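Local coordinates for extracellular solute-binding protein, family 5 (Chelativorans sp., PDB 6WM6), which binds EDTA and related aminopolycarboxylates in the periplasm, consistent with a role as the solute-binding component of an ABC transporter, at residues T32-I36 with T37-S41; L264-E268 with N269-D273; G441-T445 with A446-L450. One frame throughout, in Å; residues are numbered along the deposited sequence.

Contact 1 (T32-I36 with T37-S41)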
ATOM      1  N   THR A  32       4.814 -22.284 -17.656  1.00 26.51           N
ATOM      2  CA  THR A  32       3.446 -22.308 -17.170  1.00 21.13           C
ATOM      3  C   THR A  32       2.530 -21.485 -18.057  1.00 22.79           C
ATOM      4  O   THR A  32       2.944 -20.499 -18.676  1.00 23.55           O
ATOM      5  CB  THR A  32       3.343 -21.814 -15.716  1.00 25.33           C
ATOM      6  OG1 THR A  32       1.994 -21.867 -15.276  1.00 25.25           O
ATOM      7  CG2 THR A  32       3.830 -20.376 -15.583  1.00 26.15           C
ATOM      8  N   GLY A  33       1.281 -21.893 -18.105  1.00 19.36           N
ATOM      9  CA  GLY A  33       0.232 -21.177 -18.779  1.00 18.09           C
ATOM     10  C   GLY A  33      -0.504 -20.172 -17.953  1.00 18.30           C
ATOM     11  O   GLY A  33      -1.413 -19.526 -18.448  1.00 18.20           O
ATOM     12  N   GLU A  34      -0.150 -20.024 -16.670  1.00 19.05           N
ATOM     13  CA  GLU A  34      -0.786 -19.051 -15.817  1.00 20.16           C
ATOM     14  C   GLU A  34      -0.090 -17.709 -15.918  1.00 17.76           C
ATOM     15  O   GLU A  34       1.140 -17.656 -16.031  1.00 21.73           O
ATOM     16  CB  GLU A  34      -0.726 -19.515 -14.356  1.00 24.17           C
ATOM     17  CG  GLU A  34      -1.568 -20.728 -14.102  1.00 27.98           C
ATOM     18  CD  GLU A  34      -1.446 -21.232 -12.677  1.00 39.00           C
ATOM     19  OE1 GLU A  34      -0.314 -21.210 -12.134  1.00 47.05           O
ATOM     20  OE2 GLU A  34      -2.476 -21.634 -12.115  1.00 32.08           O
ATOM     21  N   LEU A  35      -0.868 -16.656 -15.988  1.00 17.87           N
ATOM     22  CA  LEU A  35      -0.413 -15.277 -15.907  1.00 16.49           C
ATOM     23  C   LEU A  35      -0.675 -14.775 -14.499  1.00 16.18           C
ATOM     24  O   LEU A  35      -1.411 -15.400 -13.738  1.00 16.03           O
ATOM     25  CB  LEU A  35      -1.158 -14.383 -16.891  1.00 19.49           C
ATOM     26  CG  LEU A  35      -0.752 -14.439 -18.379  1.00 25.73           C
ATOM     27  CD1 LEU A  35      -0.713 -15.837 -18.912  1.00 27.98           C
ATOM     28  CD2 LEU A  35      -1.735 -13.566 -19.167  1.00 26.73           C
ATOM     29  N   ILE A  36      -0.118 -13.612 -14.160  1.00 15.79           N
ATOM     30  CA  ILE A  36      -0.328 -13.095 -12.801  1.00 15.68           C
ATOM     31  C   ILE A  36      -1.799 -12.890 -12.509  1.00 15.67           C
ATOM     32  O   ILE A  36      -2.232 -13.017 -11.371  1.00 15.57           O
ATOM     33  CB  ILE A  36       0.529 -11.819 -12.617  1.00 16.24           C
ATOM     34  CG1 ILE A  36       0.628 -11.470 -11.123  1.00 17.73           C
ATOM     35  CG2 ILE A  36      -0.023 -10.646 -13.402  1.00 16.87           C
ATOM     36  CD1 ILE A  36       1.421 -12.385 -10.325  1.00 22.16           C
ATOM     37  N   THR A  37      -2.602 -12.624 -13.532  1.00 15.21           N
ATOM     38  CA  THR A  37      -4.026 -12.401 -13.374  1.00 15.40           C
ATOM     39  C   THR A  37      -4.853 -13.683 -13.423  1.00 15.34           C
ATOM     40  O   THR A  37      -6.065 -13.621 -13.105  1.00 16.22           O
ATOM     41  CB  THR A  37      -4.504 -11.482 -14.515  1.00 17.24           C
ATOM     42  OG1 THR A  37      -4.077 -12.055 -15.743  1.00 19.11           O
ATOM     43  CG2 THR A  37      -3.935 -10.077 -14.357  1.00 18.54           C
ATOM     44  N   THR A  38      -4.272 -14.829 -13.778  1.00 14.95           N
ATOM     45  CA  THR A  38      -5.016 -16.079 -13.912  1.00 15.59           C
ATOM     46  C   THR A  38      -4.455 -17.219 -13.061  1.00 16.75           C
ATOM     47  O   THR A  38      -4.974 -18.348 -13.157  1.00 18.45           O
ATOM     48  CB  THR A  38      -5.113 -16.535 -15.378  1.00 16.19           C
ATOM     49  OG1 THR A  38      -3.801 -16.767 -15.881  1.00 16.97           O
ATOM     50  CG2 THR A  38      -5.819 -15.485 -16.219  1.00 19.52           C
ATOM     51  N   VAL A  39      -3.457 -16.965 -12.209  1.00 16.20           N
ATOM     52  CA  VAL A  39      -2.920 -18.016 -11.334  1.00 17.60           C
ATOM     53  C   VAL A  39      -4.083 -18.645 -10.554  1.00 15.68           C
ATOM     54  O   VAL A  39      -4.970 -17.956 -10.059  1.00 15.45           O
ATOM     55  CB  VAL A  39      -1.901 -17.378 -10.364  1.00 19.19           C
ATOM     56  CG1 VAL A  39      -1.428 -18.434  -9.317  1.00 24.15           C
ATOM     57  CG2 VAL A  39      -0.663 -16.829 -11.105  1.00 22.70           C
ATOM     58  N   ASN A  40      -4.069 -19.964 -10.443  1.00 16.18           N
ATOM     59  CA  ASN A  40      -5.019 -20.687  -9.610  1.00 16.84           C
ATOM     60  C   ASN A  40      -6.469 -20.415  -9.991  1.00 16.67           C
ATOM     61  O   ASN A  40      -7.325 -20.179  -9.138  1.00 18.57           O
ATOM     62  CB  ASN A  40      -4.797 -20.402  -8.110  1.00 16.66           C
ATOM     63  CG  ASN A  40      -5.606 -21.323  -7.210  1.00 16.97           C
ATOM     64  OD1 ASN A  40      -5.976 -22.423  -7.612  1.00 18.56           O
ATOM     65  ND2 ASN A  40      -5.893 -20.865  -6.017  1.00 16.15           N
ATOM     66  N   SER A  41      -6.773 -20.502 -11.273  1.00 17.97           N
ATOM     67  CA  SER A  41      -8.131 -20.349 -11.741  1.00 19.15           C
ATOM     68  C   SER A  41      -8.850 -21.700 -11.753  1.00 20.13           C
ATOM     69  O   SER A  41      -8.246 -22.750 -11.944  1.00 23.05           O
ATOM     70  CB  SER A  41      -8.136 -19.792 -13.165  1.00 22.32           C
ATOM     71  OG  SER A  41      -7.639 -18.456 -13.182  1.00 21.24           O
TER
HETATM   72  O   HOH W   1      -3.797 -18.181 -18.261  1.00 18.94           O
HETATM   73  O   HOH W   2      -4.665 -21.813 -13.161  1.00 33.02           O

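Contact 2 (L264-E268 with N269-D273)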
ATOM      1  N   LEU A 264       1.914 -19.734  10.186  1.00 25.66           N
ATOM      2  CA  LEU A 264       2.168 -20.982   9.474  1.00 26.75           C
ATOM      3  C   LEU A 264       1.768 -22.189  10.320  1.00 23.82           C
ATOM      4  O   LEU A 264       1.231 -23.177   9.798  1.00 25.12           O
ATOM      5  CB  LEU A 264       3.631 -21.050   9.039  1.00 33.52           C
ATOM      6  CG  LEU A 264       3.995 -22.041   7.939  1.00 37.77           C
ATOM      7  CD1 LEU A 264       3.100 -21.966   6.716  1.00 32.47           C
ATOM      8  CD2 LEU A 264       5.448 -21.784   7.528  1.00 45.80           C
ATOM      9  N   THR A 265       1.981 -22.118  11.637  1.00 27.76           N
ATOM     10  CA  THR A 265       1.532 -23.193  12.511  1.00 29.20           C
ATOM     11  C   THR A 265       0.013 -23.347  12.468  1.00 25.63           C
ATOM     12  O   THR A 265      -0.508 -24.469  12.404  1.00 26.18           O
ATOM     13  CB  THR A 265       2.012 -22.938  13.943  1.00 34.11           C
ATOM     14  OG1 THR A 265       3.448 -22.991  13.976  1.00 37.68           O
ATOM     15  CG2 THR A 265       1.447 -23.974  14.905  1.00 34.63           C
ATOM     16  N   ALA A 266      -0.711 -22.226  12.479  1.00 25.61           N
ATOM     17  CA  ALA A 266      -2.168 -22.277  12.408  1.00 23.64           C
ATOM     18  C   ALA A 266      -2.641 -22.899  11.095  1.00 22.62           C
ATOM     19  O   ALA A 266      -3.651 -23.619  11.061  1.00 23.78           O
ATOM     20  CB  ALA A 266      -2.741 -20.868  12.574  1.00 24.74           C
ATOM     21  N   LEU A 267      -1.940 -22.609   9.990  1.00 21.66           N
ATOM     22  CA  LEU A 267      -2.299 -23.204   8.704  1.00 20.69           C
ATOM     23  C   LEU A 267      -2.082 -24.715   8.736  1.00 20.26           C
ATOM     24  O   LEU A 267      -2.950 -25.490   8.302  1.00 22.75           O
ATOM     25  CB  LEU A 267      -1.480 -22.526   7.595  1.00 18.74           C
ATOM     26  CG  LEU A 267      -1.705 -23.025   6.189  1.00 19.28           C
ATOM     27  CD1 LEU A 267      -3.073 -22.717   5.652  1.00 21.32           C
ATOM     28  CD2 LEU A 267      -0.624 -22.404   5.261  1.00 21.26           C
ATOM     29  N   GLU A 268      -0.926 -25.147   9.243  1.00 22.67           N
ATOM     30  CA  GLU A 268      -0.634 -26.575   9.320  1.00 25.38           C
ATOM     31  C   GLU A 268      -1.634 -27.304  10.206  1.00 22.44           C
ATOM     32  O   GLU A 268      -2.023 -28.443   9.905  1.00 28.13           O
ATOM     33  CB  GLU A 268       0.785 -26.776   9.847  1.00 28.55           C
ATOM     34  CG  GLU A 268       1.208 -28.241   9.918  1.00 45.72           C
ATOM     35  CD  GLU A 268       2.655 -28.421  10.341  1.00 62.70           C
ATOM     36  OE1 GLU A 268       3.330 -27.405  10.619  1.00 64.24           O
ATOM     37  OE2 GLU A 268       3.113 -29.584  10.395  1.00 59.29           O
ATOM     38  N   ASN A 269      -2.092 -26.657  11.281  1.00 25.45           N
ATOM     39  CA  ASN A 269      -3.022 -27.276  12.217  1.00 27.71           C
ATOM     40  C   ASN A 269      -4.468 -27.237  11.747  1.00 28.12           C
ATOM     41  O   ASN A 269      -5.342 -27.775  12.436  1.00 29.87           O
ATOM     42  CB  ASN A 269      -2.954 -26.572  13.578  1.00 32.04           C
ATOM     43  CG  ASN A 269      -1.628 -26.769  14.278  1.00 51.32           C
ATOM     44  OD1 ASN A 269      -0.907 -27.731  14.014  1.00 56.45           O
ATOM     45  ND2 ASN A 269      -1.301 -25.855  15.186  1.00 50.96           N
ATOM     46  N   GLY A 270      -4.766 -26.580  10.621  1.00 25.15           N
ATOM     47  CA  GLY A 270      -6.122 -26.486  10.138  1.00 25.50           C
ATOM     48  C   GLY A 270      -6.960 -25.387  10.746  1.00 25.20           C
ATOM     49  O   GLY A 270      -8.153 -25.294  10.422  1.00 27.91           O
ATOM     50  N   GLU A 271      -6.374 -24.540  11.597  1.00 23.21           N
ATOM     51  CA  GLU A 271      -7.112 -23.453  12.225  1.00 24.17           C
ATOM     52  C   GLU A 271      -7.447 -22.356  11.223  1.00 21.44           C
ATOM     53  O   GLU A 271      -8.445 -21.642  11.376  1.00 22.81           O
ATOM     54  CB  GLU A 271      -6.268 -22.873  13.358  1.00 26.46           C
ATOM     55  CG  GLU A 271      -6.899 -21.735  14.133  1.00 45.31           C
ATOM     56  CD  GLU A 271      -6.051 -21.307  15.325  1.00 63.17           C
ATOM     57  OE1 GLU A 271      -5.081 -22.027  15.653  1.00 60.01           O
ATOM     58  OE2 GLU A 271      -6.353 -20.256  15.927  1.00 66.98           O
ATOM     59  N   VAL A 272      -6.595 -22.187  10.215  1.00 19.53           N
ATOM     60  CA  VAL A 272      -6.864 -21.285   9.106  1.00 19.15           C
ATOM     61  C   VAL A 272      -6.485 -22.033   7.841  1.00 17.59           C
ATOM     62  O   VAL A 272      -5.736 -23.021   7.869  1.00 18.65           O
ATOM     63  CB  VAL A 272      -6.077 -19.966   9.204  1.00 18.80           C
ATOM     64  CG1 VAL A 272      -6.372 -19.241  10.509  1.00 22.69           C
ATOM     65  CG2 VAL A 272      -4.581 -20.205   9.043  1.00 18.39           C
ATOM     66  N   ASP A 273      -7.009 -21.548   6.712  1.00 17.62           N
ATOM     67  CA  ASP A 273      -6.723 -22.122   5.409  1.00 16.48           C
ATOM     68  C   ASP A 273      -5.873 -21.237   4.507  1.00 16.97           C
ATOM     69  O   ASP A 273      -5.412 -21.721   3.459  1.00 16.76           O
ATOM     70  CB  ASP A 273      -8.039 -22.419   4.683  1.00 18.21           C
ATOM     71  CG  ASP A 273      -9.005 -23.207   5.526  1.00 21.51           C
ATOM     72  OD1 ASP A 273      -8.637 -24.306   5.951  1.00 23.37           O
ATOM     73  OD2 ASP A 273     -10.118 -22.723   5.767  1.00 23.50           O
TER

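Contact 3 (G441-T445 with A446-L450)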
ATOM      1  N   GLY A 441      11.321  -1.328  18.169  1.00 29.32           N
ATOM      2  CA  GLY A 441      10.202  -1.376  19.095  1.00 34.81           C
ATOM      3  C   GLY A 441       9.002  -0.597  18.585  1.00 40.95           C
ATOM      4  O   GLY A 441       9.026   0.002  17.507  1.00 30.47           O
ATOM      5  N   PRO A 442       7.922  -0.579  19.368  1.00 40.10           N
ATOM      6  CA  PRO A 442       6.684   0.060  18.892  1.00 35.99           C
ATOM      7  C   PRO A 442       6.775   1.565  18.734  1.00 39.62           C
ATOM      8  O   PRO A 442       5.955   2.142  18.010  1.00 40.09           O
ATOM      9  CB  PRO A 442       5.655  -0.316  19.970  1.00 44.62           C
ATOM     10  CG  PRO A 442       6.484  -0.483  21.208  1.00 50.99           C
ATOM     11  CD  PRO A 442       7.782  -1.105  20.741  1.00 48.87           C
ATOM     12  N   ASN A 443       7.722   2.227  19.393  1.00 31.29           N
ATOM     13  CA  ASN A 443       7.902   3.661  19.224  1.00 33.04           C
ATOM     14  C   ASN A 443       8.791   4.012  18.032  1.00 29.57           C
ATOM     15  O   ASN A 443       9.021   5.196  17.776  1.00 31.67           O
ATOM     16  CB  ASN A 443       8.482   4.284  20.502  1.00 48.50           C
ATOM     17  CG  ASN A 443       7.455   4.386  21.620  1.00 58.14           C
ATOM     18  OD1 ASN A 443       6.301   4.741  21.388  1.00 54.36           O
ATOM     19  ND2 ASN A 443       7.877   4.073  22.838  1.00 59.08           N
ATOM     20  N   ALA A 444       9.272   3.013  17.286  1.00 28.46           N
ATOM     21  CA  ALA A 444      10.144   3.235  16.142  1.00 25.21           C
ATOM     22  C   ALA A 444       9.385   3.208  14.825  1.00 24.21           C
ATOM     23  O   ALA A 444       9.968   2.915  13.774  1.00 27.10           O
ATOM     24  CB  ALA A 444      11.268   2.197  16.124  1.00 26.67           C
ATOM     25  N   THR A 445       8.100   3.526  14.843  1.00 23.94           N
ATOM     26  CA  THR A 445       7.301   3.579  13.632  1.00 23.94           C
ATOM     27  C   THR A 445       7.410   4.950  12.975  1.00 23.48           C
ATOM     28  O   THR A 445       7.862   5.931  13.575  1.00 25.30           O
ATOM     29  CB  THR A 445       5.836   3.312  13.952  1.00 27.56           C
ATOM     30  OG1 THR A 445       5.387   4.299  14.889  1.00 31.29           O
ATOM     31  CG2 THR A 445       5.651   1.913  14.541  1.00 37.46           C
ATOM     32  N   ALA A 446       7.019   5.002  11.701  1.00 24.66           N
ATOM     33  CA  ALA A 446       7.041   6.265  10.973  1.00 23.16           C
ATOM     34  C   ALA A 446       6.160   7.318  11.643  1.00 22.93           C
ATOM     35  O   ALA A 446       6.542   8.495  11.710  1.00 25.08           O
ATOM     36  CB  ALA A 446       6.589   6.025   9.533  1.00 26.72           C
ATOM     37  N   ASP A 447       4.988   6.915  12.144  1.00 24.93           N
ATOM     38  CA  ASP A 447       4.077   7.855  12.796  1.00 31.64           C
ATOM     39  C   ASP A 447       4.751   8.587  13.950  1.00 26.41           C
ATOM     40  O   ASP A 447       4.379   9.734  14.274  1.00 27.25           O
ATOM     41  CB  ASP A 447       2.865   7.098  13.352  1.00 36.38           C
ATOM     42  CG  ASP A 447       1.751   6.937  12.338  1.00 58.85           C
ATOM     43  OD1 ASP A 447       1.865   7.489  11.222  1.00 56.93           O
ATOM     44  OD2 ASP A 447       0.752   6.256  12.666  1.00 52.71           O
ATOM     45  N   TYR A 448       5.709   7.945  14.607  1.00 23.61           N
ATOM     46  CA  TYR A 448       6.342   8.505  15.797  1.00 22.17           C
ATOM     47  C   TYR A 448       7.679   9.188  15.494  1.00 21.91           C
ATOM     48  O   TYR A 448       8.329   9.677  16.423  1.00 22.51           O
ATOM     49  CB  TYR A 448       6.523   7.423  16.850  1.00 24.81           C
ATOM     50  CG  TYR A 448       5.203   6.912  17.416  1.00 33.35           C
ATOM     51  CD1 TYR A 448       4.114   7.764  17.556  1.00 52.51           C
ATOM     52  CD2 TYR A 448       5.049   5.586  17.796  1.00 50.58           C
ATOM     53  CE1 TYR A 448       2.911   7.315  18.066  1.00 52.53           C
ATOM     54  CE2 TYR A 448       3.844   5.125  18.306  1.00 59.03           C
ATOM     55  CZ  TYR A 448       2.780   5.999  18.438  1.00 60.49           C
ATOM     56  OH  TYR A 448       1.580   5.560  18.943  1.00 67.59           O
ATOM     57  N   LEU A 449       8.087   9.273  14.231  1.00 20.32           N
ATOM     58  CA  LEU A 449       9.312   9.995  13.910  1.00 20.20           C
ATOM     59  C   LEU A 449       9.173  11.467  14.276  1.00 21.11           C
ATOM     60  O   LEU A 449       8.111  12.081  14.097  1.00 22.34           O
ATOM     61  CB  LEU A 449       9.637   9.881  12.417  1.00 22.66           C
ATOM     62  CG  LEU A 449      10.078   8.513  11.917  1.00 19.89           C
ATOM     63  CD1 LEU A 449      10.089   8.487  10.390  1.00 23.71           C
ATOM     64  CD2 LEU A 449      11.444   8.141  12.466  1.00 22.68           C
ATOM     65  N   LEU A 450      10.264  12.044  14.770  1.00 19.37           N
ATOM     66  CA  LEU A 450      10.366  13.463  15.075  1.00 20.76           C
ATOM     67  C   LEU A 450      11.669  13.991  14.486  1.00 23.50           C
ATOM     68  O   LEU A 450      12.651  13.254  14.364  1.00 22.29           O
ATOM     69  CB  LEU A 450      10.406  13.707  16.583  1.00 22.84           C
ATOM     70  CG  LEU A 450       9.203  13.193  17.369  1.00 24.47           C
ATOM     71  CD1 LEU A 450       9.540  13.205  18.857  1.00 27.87           C
ATOM     72  CD2 LEU A 450       7.974  14.022  17.089  1.00 26.01           C
TER

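Contact 1 (T32-I36 with T37-S41)
Thr38 turns its hydroxyl back across a tight loop to Leu35. A chi1 of 61° sets OG1 between its own backbone N and carbonyl carbon. There Thr38 OG1 accepts from Leu35 N at 2.9 Å, along a nearly straight line. The backbone answers in the other direction, Thr38 N donating to Leu35 O, which closes a type I turn with Ile36 and Thr37 at its corners. One water bridges Thr38 OG1 and Gly33 O, donating to the latter, its oxygen 2.7 Å from Gly33 O. At the corner, the side chains of Ile36 and Thr37 cross at about a right angle, their CG2 methyls 4.1 Å apart, and Ile36 leans on Pro89 and Asn301. Val39 directs CG2 inward, so that this methyl presses on Leu35 O at 3.1 Å. Glu34 crosses Val39 nearly perpendicularly: its extended chain passes alongside the valine CA, with Glu34 CB 4.0 Å from Val39 CA, and carries the carboxylate to the next peptide. There Glu34 OE2 takes the N-H of Asn40 at 2.8 Å, met from above the carboxylate plane, 57° out of it. Past that point Ser41 OG donates to Thr38 O, while Asn40 ND2 bonds to the carbonyls of Leu543 and Ile540, anchoring the loop to the C-terminal part of the chain. A valine in place of Thr38 would probably leave Leu35 N without its acceptor and the water on Gly33 O without its second partner, weakening the tie between Gly33 and the turn. Two of the three hydrogen bonds that close the loop are thus accepted from backbone N-H groups by side-chain oxygens; the negative charge of Glu34 probably strengthens the one from Asn40 N, and that N-H in turn would favour the ionised carboxylate.

Contact 2 (L264-E268 with N269-D273)
The amide of Asn269 lies with one face on the carbonyl of Thr265: Thr265 O stands almost directly over it, 3.2 Å from Asn269 CG. The same Thr265 O accepts from Asn269 N at 2.9 Å. On that side of the amide plane, the Thr265 methyl CG2 reaches the nitrogen end, 3.3 Å from Asn269 ND2, the two side chains running side by side. Glu271 passes its carboxylate over the Ala266 methyl and turns OE2 to a salt bridge with Arg255. Between these groups helix 263-268 ends in a Schellman motif. Glu271 N donates to Ala266 O at 2.9 Å, in the carbonyl plane, and Gly270 N to Leu267 O at 3.1 Å. Gly270 takes a phi of 84°, where a CB would collide with the carbonyl of Asn269. Ala266 O also receives a weak bond from Val272 N. Having reversed, the chain lays Val272 CG2 against Ala266 CB, at 4.0 Å, and Leu267 CB, an apolar contact beside the Schellman bonds. Leu267 rests on Ile535 of strand 524-537, whereas Val272 packs on Thr51 and Ala53 of strand 49-54, and Asp273 bonds to Thr51 as the chain enters strand 274-275.

Contact 3 (G441-T445 with A446-L450)
Thr445 and Tyr448 are joined by one backbone hydrogen bond, Tyr448 N to Thr445 O at 3.1 Å. The bond closes a turn over Ala446 and Asp447, and Leu449 N to Ala446 O closes the next, overlapping one. On the other side of Thr445, Ala444 N bonds back to Gly441 O, making a type I turn with Pro442 and Asn443 at its corners. The segment is therefore a succession of tight turns in the connection from strand 436-439 to strand 456-462 of the mixed sheet. Polar atoms gather round the tyrosine ring. Pro442 O lies at its edge and in its plane, 3.6 Å from Tyr448 CD2. Thr445 OG1, turned toward the ring by a chi1 of 59°, approaches obliquely to 3.2 Å from Tyr448 CD2, the two side chains pointing the same way. The Asn443 side chain comes less close, OD1 being 3.9 Å from Tyr448 CD2, its amide plane turned 64° from the ring. Van der Waals contact adds Asn443 O against Tyr448 CB at 3.5 Å. Ala446 and Leu449 both pack on Tyr483, Leu449 also meeting Phe454 and His457, while Asn453 ND2 bonds to Tyr448 O.

How the contacts relate
The three contacts follow one another along the chain, each closing before the next opens. Contacts 1 and 2 are the nearest pair, without touching: their centres are about 25 Å apart, their nearest atoms about 10 Å. Contact 1 leads toward strand 49-54, on which contact 2 packs, and touches strand 296-299, a sheet partner of the long strand 524-537 that also supports contact 2. Contact 3 lies across the chain's centre from contact 1, about 39 Å between centres, with its centre about 32 Å from that of contact 2. It links strands 436-439 and 456-462 of the same mixed sheet, so three separate local turns border one sheet of this solute-binding fold.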